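Local structure of dehydrogenase (Chromobacterium violaceum, 3Q2I) at residues A[12-17]-A[75-80]; A[128-133]-A[319-324]; A[7-12]-A[314-319]. The protein probably oxidises a UDP-linked N-acetylglucosaminuronic acid with NAD as cofactor, a step toward the sugar 2,3-diacetamido-2,3-dideoxy-D-mannuronic acid. All blocks are in the same frame, centred on the assembly; numbering follows the deposited sequence.

Interaction 1. Residues A[12-17]-A[75-80]; sequences RKIRFA and DADIVI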
loop_
_atom_site.group_PDB
_atom_site.type_symbol
_atom_site.label_atom_id
_atom_site.label_comp_id
_atom_site.label_asym_id
_atom_site.label_seq_id
_atom_site.Cartn_x
_atom_site.Cartn_y
_atom_site.Cartn_z
ATOM N N ARG A 12 16.750 13.376 57.031
ATOM C CA ARG A 12 17.862 14.069 56.407
ATOM C C ARG A 12 17.303 14.805 55.189
ATOM O O ARG A 12 16.134 14.663 54.828
ATOM C CB ARG A 12 18.962 13.079 56.010
ATOM C CG ARG A 12 18.463 11.846 55.257
ATOM C CD ARG A 12 19.639 11.073 54.682
ATOM N NE ARG A 12 19.246 9.912 53.894
ATOM C CZ ARG A 12 18.999 9.956 52.583
ATOM N NH1 ARG A 12 19.045 11.111 51.924
ATOM N NH2 ARG A 12 18.683 8.844 51.943
ATOM N N LYS A 13 18.123 15.639 54.572
ATOM C CA LYS A 13 17.720 16.184 53.282
ATOM C C LYS A 13 17.796 15.065 52.234
ATOM O O LYS A 13 18.593 14.130 52.353
ATOM C CB LYS A 13 18.636 17.353 52.924
ATOM C CG LYS A 13 18.458 18.569 53.841
ATOM C CD LYS A 13 19.652 19.493 53.733
ATOM C CE LYS A 13 19.496 20.721 54.631
ATOM N NZ LYS A 13 20.639 21.664 54.445
ATOM N N ILE A 14 16.945 15.158 51.212
ATOM C CA ILE A 14 17.153 14.366 49.986
ATOM C C ILE A 14 18.424 14.776 49.232
ATOM O O ILE A 14 18.708 15.966 49.073
ATOM C CB ILE A 14 15.962 14.539 49.012
ATOM C CG1 ILE A 14 14.626 14.486 49.772
ATOM C CG2 ILE A 14 16.059 13.504 47.874
ATOM C CD1 ILE A 14 14.410 13.151 50.522
ATOM N N ARG A 15 19.174 13.787 48.762
ATOM C CA ARG A 15 20.440 14.023 48.118
ATOM C C ARG A 15 20.293 13.899 46.599
ATOM O O ARG A 15 19.708 12.913 46.136
ATOM C CB ARG A 15 21.480 13.065 48.674
ATOM C CG ARG A 15 21.622 13.307 50.190
ATOM C CD ARG A 15 22.587 12.346 50.816
ATOM N NE ARG A 15 22.025 11.018 51.040
ATOM C CZ ARG A 15 22.621 10.097 51.793
ATOM N NH1 ARG A 15 23.776 10.382 52.378
ATOM N NH2 ARG A 15 22.075 8.898 51.964
ATOM N N PHE A 16 20.789 14.902 45.883
ATOM C CA PHE A 16 20.769 14.926 44.401
ATOM C C PHE A 16 22.172 14.861 43.810
ATOM O O PHE A 16 23.137 15.429 44.344
ATOM C CB PHE A 16 20.077 16.201 43.962
ATOM C CG PHE A 16 18.583 16.208 44.192
ATOM C CD1 PHE A 16 17.712 15.753 43.203
ATOM C CD2 PHE A 16 18.040 16.575 45.421
ATOM C CE1 PHE A 16 16.350 15.747 43.426
ATOM C CE2 PHE A 16 16.678 16.581 45.646
ATOM C CZ PHE A 16 15.824 16.139 44.655
ATOM N N ALA A 17 22.331 14.184 42.668
ATOM C CA ALA A 17 23.545 14.335 41.876
ATOM C C ALA A 17 23.075 14.813 40.496
ATOM O O ALA A 17 21.890 14.598 40.120
ATOM C CB ALA A 17 24.292 13.024 41.738
ATOM N N ASP A 75 26.295 9.065 47.032
ATOM C CA ASP A 75 25.163 8.420 47.690
ATOM C C ASP A 75 23.929 9.288 47.499
ATOM O O ASP A 75 23.095 9.478 48.383
ATOM C CB ASP A 75 25.489 8.070 49.151
ATOM C CG ASP A 75 25.752 9.290 50.006
ATOM O OD1 ASP A 75 25.936 10.406 49.481
ATOM O OD2 ASP A 75 25.737 9.131 51.247
ATOM N N ALA A 76 23.814 9.867 46.305
ATOM C CA ALA A 76 22.610 10.636 46.009
ATOM C C ALA A 76 21.424 9.687 46.015
ATOM O O ALA A 76 21.594 8.500 45.735
ATOM C CB ALA A 76 22.738 11.317 44.623
ATOM N N ASP A 77 20.249 10.217 46.336
ATOM C CA ASP A 77 18.984 9.490 46.202
ATOM C C ASP A 77 18.558 9.506 44.713
ATOM O O ASP A 77 18.062 8.505 44.203
ATOM C CB ASP A 77 17.912 10.186 47.035
ATOM C CG ASP A 77 18.206 10.112 48.533
ATOM O OD1 ASP A 77 18.393 8.983 49.003
ATOM O OD2 ASP A 77 18.322 11.166 49.174
ATOM N N ILE A 78 18.701 10.666 44.090
ATOM C CA ILE A 78 18.270 10.911 42.699
ATOM C C ILE A 78 19.418 11.467 41.855
ATOM O O ILE A 78 20.191 12.311 42.314
ATOM C CB ILE A 78 17.169 11.949 42.708
ATOM C CG1 ILE A 78 15.984 11.319 43.428
ATOM C CG2 ILE A 78 16.886 12.478 41.235
ATOM C CD1 ILE A 78 14.850 12.254 43.737
ATOM N N VAL A 79 19.537 11.003 40.611
ATOM C CA VAL A 79 20.561 11.467 39.673
ATOM C C VAL A 79 19.796 12.227 38.601
ATOM O O VAL A 79 18.815 11.700 38.055
ATOM C CB VAL A 79 21.374 10.335 39.007
ATOM C CG1 VAL A 79 22.385 10.905 37.986
ATOM C CG2 VAL A 79 22.195 9.566 40.060
ATOM N N ILE A 80 20.179 13.472 38.361
ATOM C CA ILE A 80 19.426 14.380 37.491
ATOM C C ILE A 80 20.172 14.387 36.154
ATOM O O ILE A 80 21.410 14.513 36.115
ATOM C CB ILE A 80 19.480 15.810 38.031
ATOM C CG1 ILE A 80 18.845 15.882 39.437
ATOM C CG2 ILE A 80 18.796 16.754 37.088
ATOM C CD1 ILE A 80 19.483 16.983 40.320
#
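Arg12 and Asp77 meet end-on at the start of two neighbouring parallel strands, 14-19 and 78-81, at the centre of the NAD-binding Rossmann fold, where the first strand pairs with the fourth. Guanidinium and carboxylate lie nearly coplanar, 12° apart: NH1 of Arg12 reaches OD2 of Asp77 at 2.8 Å and NH2 reaches OD1 at 3.0 Å, each on a syn lone pair. With CG wedged between backbone N and carbonyl carbon (chi1 48°) and the chain extended from there to NE, Arg12 runs forward alongside the start of the strand to get there. OD2 accepts a second hydrogen bond, from the backbone N of Arg15 at 2.8 Å, on its anti side and somewhat out of the carboxylate plane, so three bonds hold the carboxylate in its rotation.

Arg15 bends at chi3 (-78°), which brings its NH2 over the centre of the Arg12 guanidinium. Such closeness of like charges is probably eased by the two aspartates; NH1 of Arg15 forms a salt bridge with OD2 of Asp75 at 2.6 Å, the planes well turned from each other.

Further on the strands settle into parallel pairing: Arg15 O accepts from the N of both Asp77 and Ile78, and Ala17 bonds to Ile78 O and Ile80 N. Phe16, Ile78 and Ile80 share one face of the sheet, packed against helix 304-315; Ala17 and Val79 point to the other. Phe16 and Ile78 run side by side, whereas CD1 of Ile80 comes obliquely to the Phe16 ring, 3.6 Å from its CD1.

Interaction 2. Residues A[128-133]-A[319-324]; sequences HLFVVK and ATPETD
Pro321 sets its ring carbons against two aromatic side chains at once: CG lies 3.8 Å from CE1 of Phe130 and 3.8 Å from ND1 of His128, crossing each side chain at about a right angle. Further along, Thr323 turns its methyl inward. CG2 stands anti to the backbone N (chi1 of OG1 -64°) and presses on CD of Lys133 at 3.4 Å, tighter than usual for two carbons, while OG1 makes a weak bond back to Glu322 O. Between these patches, a nearly straight hydrogen bond from Val131 N to Thr323 O, 3.0 Å, and a CA-H...O contact of Asp324 CA with Leu129 O, 3.1 Å, flank a single backbone bridge of Phe130 with Asp324.

One shell out, the lysine runs on past the threonine to a salt bridge of NZ with Asp197 and a hydrogen bond with Ser331. Asp324 caps the next helix, 325-344, through OD2 to Glu327 N, and Asn310 holds the loop through Thr320 O and Glu322 N. Phe130 also leans on Tyr307 and Thr314 of helix 304-315. Strand 129-131 is an edge strand of the parallel Rossmann sheet, here bridged by a loop of the C-terminal alpha/beta region, a joint between the two parts of this oxidoreductase fold.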
loop_
_atom_site.group_PDB
_atom_site.type_symbol
_atom_site.label_atom_id
_atom_site.label_comp_id
_atom_site.label_asym_id
_atom_site.label_seq_id
_atom_site.Cartn_x
_atom_site.Cartn_y
_atom_site.Cartn_z
ATOM N N HIS A 128 12.370 5.021 40.948
ATOM C CA HIS A 128 11.602 6.024 40.201
ATOM C C HIS A 128 12.354 6.524 38.984
ATOM O O HIS A 128 13.574 6.628 38.992
ATOM C CB HIS A 128 11.258 7.228 41.081
ATOM C CG HIS A 128 10.315 6.914 42.194
ATOM N ND1 HIS A 128 8.958 6.759 42.008
ATOM C CD2 HIS A 128 10.527 6.833 43.531
ATOM C CE1 HIS A 128 8.380 6.550 43.178
ATOM N NE2 HIS A 128 9.306 6.604 44.116
ATOM N N LEU A 129 11.582 6.863 37.960
ATOM C CA LEU A 129 12.080 7.656 36.832
ATOM C C LEU A 129 11.110 8.839 36.750
ATOM O O LEU A 129 9.922 8.697 36.431
ATOM C CB LEU A 129 12.068 6.776 35.565
ATOM C CG LEU A 129 12.350 7.552 34.267
ATOM C CD1 LEU A 129 13.710 8.213 34.277
ATOM C CD2 LEU A 129 12.259 6.553 33.112
ATOM N N PHE A 130 11.592 10.040 37.077
ATOM C CA PHE A 130 10.828 11.285 36.934
ATOM C C PHE A 130 11.230 11.927 35.617
ATOM O O PHE A 130 12.395 11.842 35.259
ATOM C CB PHE A 130 11.292 12.274 38.031
ATOM C CG PHE A 130 11.083 11.778 39.452
ATOM C CD1 PHE A 130 9.864 12.085 40.087
ATOM C CD2 PHE A 130 12.095 11.096 40.128
ATOM C CE1 PHE A 130 9.643 11.695 41.452
ATOM C CE2 PHE A 130 11.874 10.713 41.508
ATOM C CZ PHE A 130 10.647 10.992 42.099
ATOM N N VAL A 131 10.263 12.519 34.913
ATOM C CA VAL A 131 10.556 13.242 33.662
ATOM C C VAL A 131 10.097 14.646 33.927
ATOM O O VAL A 131 8.971 14.887 34.381
ATOM C CB VAL A 131 9.776 12.624 32.472
ATOM C CG1 VAL A 131 10.094 13.442 31.189
ATOM C CG2 VAL A 131 10.120 11.143 32.313
ATOM N N VAL A 132 10.947 15.614 33.596
ATOM C CA VAL A 132 10.655 17.012 33.865
ATOM C C VAL A 132 9.683 17.597 32.878
ATOM O O VAL A 132 10.063 17.842 31.731
ATOM C CB VAL A 132 11.951 17.844 33.888
ATOM C CG1 VAL A 132 11.589 19.287 34.125
ATOM C CG2 VAL A 132 12.961 17.289 34.871
ATOM N N LYS A 133 8.454 17.810 33.304
ATOM C CA LYS A 133 7.430 18.554 32.552
ATOM C C LYS A 133 6.947 19.716 33.439
ATOM O O LYS A 133 5.830 19.726 33.988
ATOM C CB LYS A 133 6.271 17.620 32.173
ATOM C CG LYS A 133 6.612 16.603 31.090
ATOM C CD LYS A 133 5.480 15.609 30.827
ATOM C CE LYS A 133 5.912 14.566 29.781
ATOM N NZ LYS A 133 5.731 15.241 28.439
ATOM N N ALA A 319 3.865 12.289 48.517
ATOM C CA ALA A 319 3.079 12.298 47.294
ATOM C C ALA A 319 3.645 11.258 46.348
ATOM O O ALA A 319 4.600 10.550 46.674
ATOM C CB ALA A 319 3.143 13.662 46.645
ATOM N N THR A 320 3.034 11.233 45.170
ATOM C CA THR A 320 3.491 10.389 44.063
ATOM C C THR A 320 3.927 11.275 42.892
ATOM O O THR A 320 3.542 12.438 42.812
ATOM C CB THR A 320 2.352 9.464 43.598
ATOM O OG1 THR A 320 1.237 10.239 43.151
ATOM C CG2 THR A 320 1.876 8.541 44.702
ATOM N N PRO A 321 4.710 10.715 41.942
ATOM C CA PRO A 321 5.226 11.574 40.876
ATOM C C PRO A 321 4.116 12.198 40.044
ATOM O O PRO A 321 3.195 11.505 39.606
ATOM C CB PRO A 321 6.147 10.631 40.072
ATOM C CG PRO A 321 6.544 9.552 41.050
ATOM C CD PRO A 321 5.288 9.363 41.896
ATOM N N GLU A 322 4.237 13.483 39.751
ATOM C CA GLU A 322 3.288 14.087 38.831
ATOM C C GLU A 322 3.588 13.589 37.428
ATOM O O GLU A 322 2.683 13.525 36.601
ATOM C CB GLU A 322 3.408 15.610 38.814
ATOM C CG GLU A 322 3.170 16.130 40.215
ATOM C CD GLU A 322 2.226 17.298 40.258
ATOM O OE1 GLU A 322 2.303 18.183 39.373
ATOM O OE2 GLU A 322 1.418 17.324 41.210
ATOM N N THR A 323 4.855 13.375 37.153
ATOM C CA THR A 323 5.184 12.927 35.785
ATOM C C THR A 323 6.301 11.921 35.830
ATOM O O THR A 323 7.482 12.284 35.880
ATOM C CB THR A 323 5.585 14.109 34.885
ATOM O OG1 THR A 323 4.465 14.993 34.733
ATOM C CG2 THR A 323 5.948 13.539 33.507
ATOM N N ASP A 324 5.965 10.633 35.852
ATOM C CA ASP A 324 6.990 9.599 35.830
ATOM C C ASP A 324 7.324 9.163 34.396
ATOM O O ASP A 324 6.772 9.752 33.473
ATOM C CB ASP A 324 6.619 8.412 36.698
ATOM C CG ASP A 324 5.340 7.690 36.265
ATOM O OD1 ASP A 324 4.862 6.834 37.061
ATOM O OD2 ASP A 324 4.789 7.942 35.178
#

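Interaction 3. Residues A[7-12]-A[314-319]; sequences PPITDR and TMRGEA
Ile9 and Arg316 make the tight part of this contact, where the N-terminal segment crosses the end of helix 304-315. Ile9 N donates to Met315 O at 3.0 Å. In return the arginine NH2 bonds to Ile9 O, also at 3.0 Å and nearly straight (173°), with the acceptor in the guanidinium plane but the donor well above the carbonyl plane. The same nitrogen reaches Arg12 O at 2.6 Å, nearly along its C=O axis, and NH1 adds a weak bond to that oxygen. The bend at chi2 of Arg316 (-107°) swings the group back across Ile9, though its CB points away from the loop.

Next to these bonds the side chains of Ile9 and Met315 lie side by side, CD1 of Ile9 4.0 Å from CE of Met315, and CG2 of Ile9 sits over the centre of the Arg12 guanidinium, whose polar end is bound to Asp77.

The exposed Pro8 side makes van der Waals contact only, with no hydrogen bond across: its CB lies 3.4 Å from Arg316 O, beside Gly317. That glycine, at positive phi, is the C-prime residue of a Schellman motif in which Gly317 N returns to Thr314 O and Glu318 N to Lys313 O.

Every acceptor across the contact is a main-chain carbonyl, so the loop is held by its backbone path, and one arginine just past the helix end ties together carbonyls three residues apart.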
loop_
_atom_site.group_PDB
_atom_site.type_symbol
_atom_site.label_atom_id
_atom_site.label_comp_id
_atom_site.label_asym_id
_atom_site.label_seq_id
_atom_site.Cartn_x
_atom_site.Cartn_y
_atom_site.Cartn_z
ATOM N N PRO A 7 10.500 2.861 51.051
ATOM C CA PRO A 7 10.353 3.583 52.325
ATOM C C PRO A 7 10.676 5.074 52.211
ATOM O O PRO A 7 11.679 5.435 51.576
ATOM C CB PRO A 7 11.388 2.911 53.231
ATOM C CG PRO A 7 11.800 1.661 52.528
ATOM C CD PRO A 7 11.624 1.912 51.068
ATOM N N PRO A 8 9.860 5.931 52.847
ATOM C CA PRO A 8 10.135 7.371 52.849
ATOM C C PRO A 8 11.524 7.706 53.412
ATOM O O PRO A 8 12.143 6.929 54.153
ATOM C CB PRO A 8 9.015 7.969 53.706
ATOM C CG PRO A 8 8.078 6.843 54.046
ATOM C CD PRO A 8 8.808 5.555 53.812
ATOM N N ILE A 9 12.046 8.855 53.013
ATOM C CA ILE A 9 13.313 9.338 53.532
ATOM C C ILE A 9 12.970 10.477 54.493
ATOM O O ILE A 9 12.298 11.436 54.108
ATOM C CB ILE A 9 14.218 9.815 52.375
ATOM C CG1 ILE A 9 14.590 8.604 51.515
ATOM C CG2 ILE A 9 15.490 10.440 52.913
ATOM C CD1 ILE A 9 15.226 8.974 50.204
ATOM N N THR A 10 13.365 10.346 55.759
ATOM C CA THR A 10 12.679 11.109 56.815
ATOM C C THR A 10 13.552 12.167 57.482
ATOM O O THR A 10 13.134 13.319 57.636
ATOM C CB THR A 10 12.012 10.208 57.895
ATOM O OG1 THR A 10 12.772 9.002 58.065
ATOM C CG2 THR A 10 10.595 9.815 57.486
ATOM N N ASP A 11 14.763 11.788 57.869
ATOM C CA ASP A 11 15.451 12.576 58.892
ATOM C C ASP A 11 16.732 13.172 58.342
ATOM O O ASP A 11 17.680 13.456 59.081
ATOM C CB ASP A 11 15.740 11.750 60.150
ATOM C CG ASP A 11 14.478 11.408 60.916
ATOM O OD1 ASP A 11 13.652 12.315 61.158
ATOM O OD2 ASP A 11 14.302 10.219 61.245
ATOM N N ARG A 12 16.750 13.376 57.031
ATOM C CA ARG A 12 17.862 14.069 56.407
ATOM C C ARG A 12 17.303 14.805 55.189
ATOM O O ARG A 12 16.134 14.663 54.828
ATOM C CB ARG A 12 18.962 13.079 56.010
ATOM C CG ARG A 12 18.463 11.846 55.257
ATOM C CD ARG A 12 19.639 11.073 54.682
ATOM N NE ARG A 12 19.246 9.912 53.894
ATOM C CZ ARG A 12 18.999 9.956 52.583
ATOM N NH1 ARG A 12 19.045 11.111 51.924
ATOM N NH2 ARG A 12 18.683 8.844 51.943
ATOM N N THR A 314 7.682 13.248 46.888
ATOM C CA THR A 314 7.608 11.826 46.579
ATOM C C THR A 314 8.628 11.072 47.412
ATOM O O THR A 314 8.335 9.982 47.928
ATOM C CB THR A 314 7.890 11.600 45.040
ATOM O OG1 THR A 314 6.841 12.247 44.324
ATOM C CG2 THR A 314 7.941 10.114 44.673
ATOM N N MET A 315 9.840 11.591 47.504
ATOM C CA MET A 315 10.923 10.899 48.201
ATOM C C MET A 315 10.631 10.806 49.715
ATOM O O MET A 315 11.073 9.858 50.381
ATOM C CB MET A 315 12.250 11.602 47.968
ATOM C CG MET A 315 12.757 11.551 46.521
ATOM S SD MET A 315 12.576 9.921 45.761
ATOM C CE MET A 315 14.067 9.277 46.438
ATOM N N ARG A 316 9.782 11.714 50.177
ATOM C CA ARG A 316 9.428 11.771 51.607
ATOM C C ARG A 316 8.150 11.010 51.904
ATOM O O ARG A 316 7.656 11.032 53.040
ATOM C CB ARG A 316 9.266 13.219 52.045
ATOM C CG ARG A 316 10.590 13.879 52.182
ATOM C CD ARG A 316 10.996 14.114 53.602
ATOM N NE ARG A 316 11.862 15.277 53.514
ATOM C CZ ARG A 316 13.186 15.220 53.549
ATOM N NH1 ARG A 316 13.883 16.336 53.404
ATOM N NH2 ARG A 316 13.796 14.066 53.796
ATOM N N GLY A 317 7.614 10.311 50.908
ATOM C CA GLY A 317 6.377 9.562 51.076
ATOM C C GLY A 317 5.114 10.393 51.070
ATOM O O GLY A 317 4.023 9.860 51.299
ATOM N N GLU A 318 5.224 11.686 50.747
ATOM C CA GLU A 318 4.130 12.619 50.894
ATOM C C GLU A 318 3.301 12.756 49.621
ATOM O O GLU A 318 2.179 13.272 49.608
ATOM C CB GLU A 318 4.715 13.974 51.284
ATOM C CG GLU A 318 5.488 13.920 52.607
ATOM C CD GLU A 318 6.258 15.215 52.902
ATOM O OE1 GLU A 318 6.623 15.955 51.965
ATOM O OE2 GLU A 318 6.500 15.521 54.091
ATOM N N ALA A 319 3.865 12.289 48.517
ATOM C CA ALA A 319 3.079 12.298 47.294
ATOM C C ALA A 319 3.645 11.258 46.348
ATOM O O ALA A 319 4.600 10.550 46.674
ATOM C CB ALA A 319 3.143 13.662 46.645
#

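Overall arrangement
Interactions 1 and 2 both reach the parallel Rossmann sheet, the first between central strands, the second at one edge strand, while interaction 3 lies at the surface, on the C-terminal end of helix 304-315. Interaction 2 is buried and largely apolar with one backbone bond; interaction 1 pairs regular strand bonds with salt bridges at a partly exposed end; interaction 3 relies on guanidinium-to-carbonyl bonds. Arg12 belongs to both 1 and 3: its side chain serves the first, its carbonyl the other. Packing joins all three: Ile78 CD1 touches Phe130 CE2 at 4.0 Å and Met315 CG at 3.6 Å, and Thr314 adjoins His128 and Phe130.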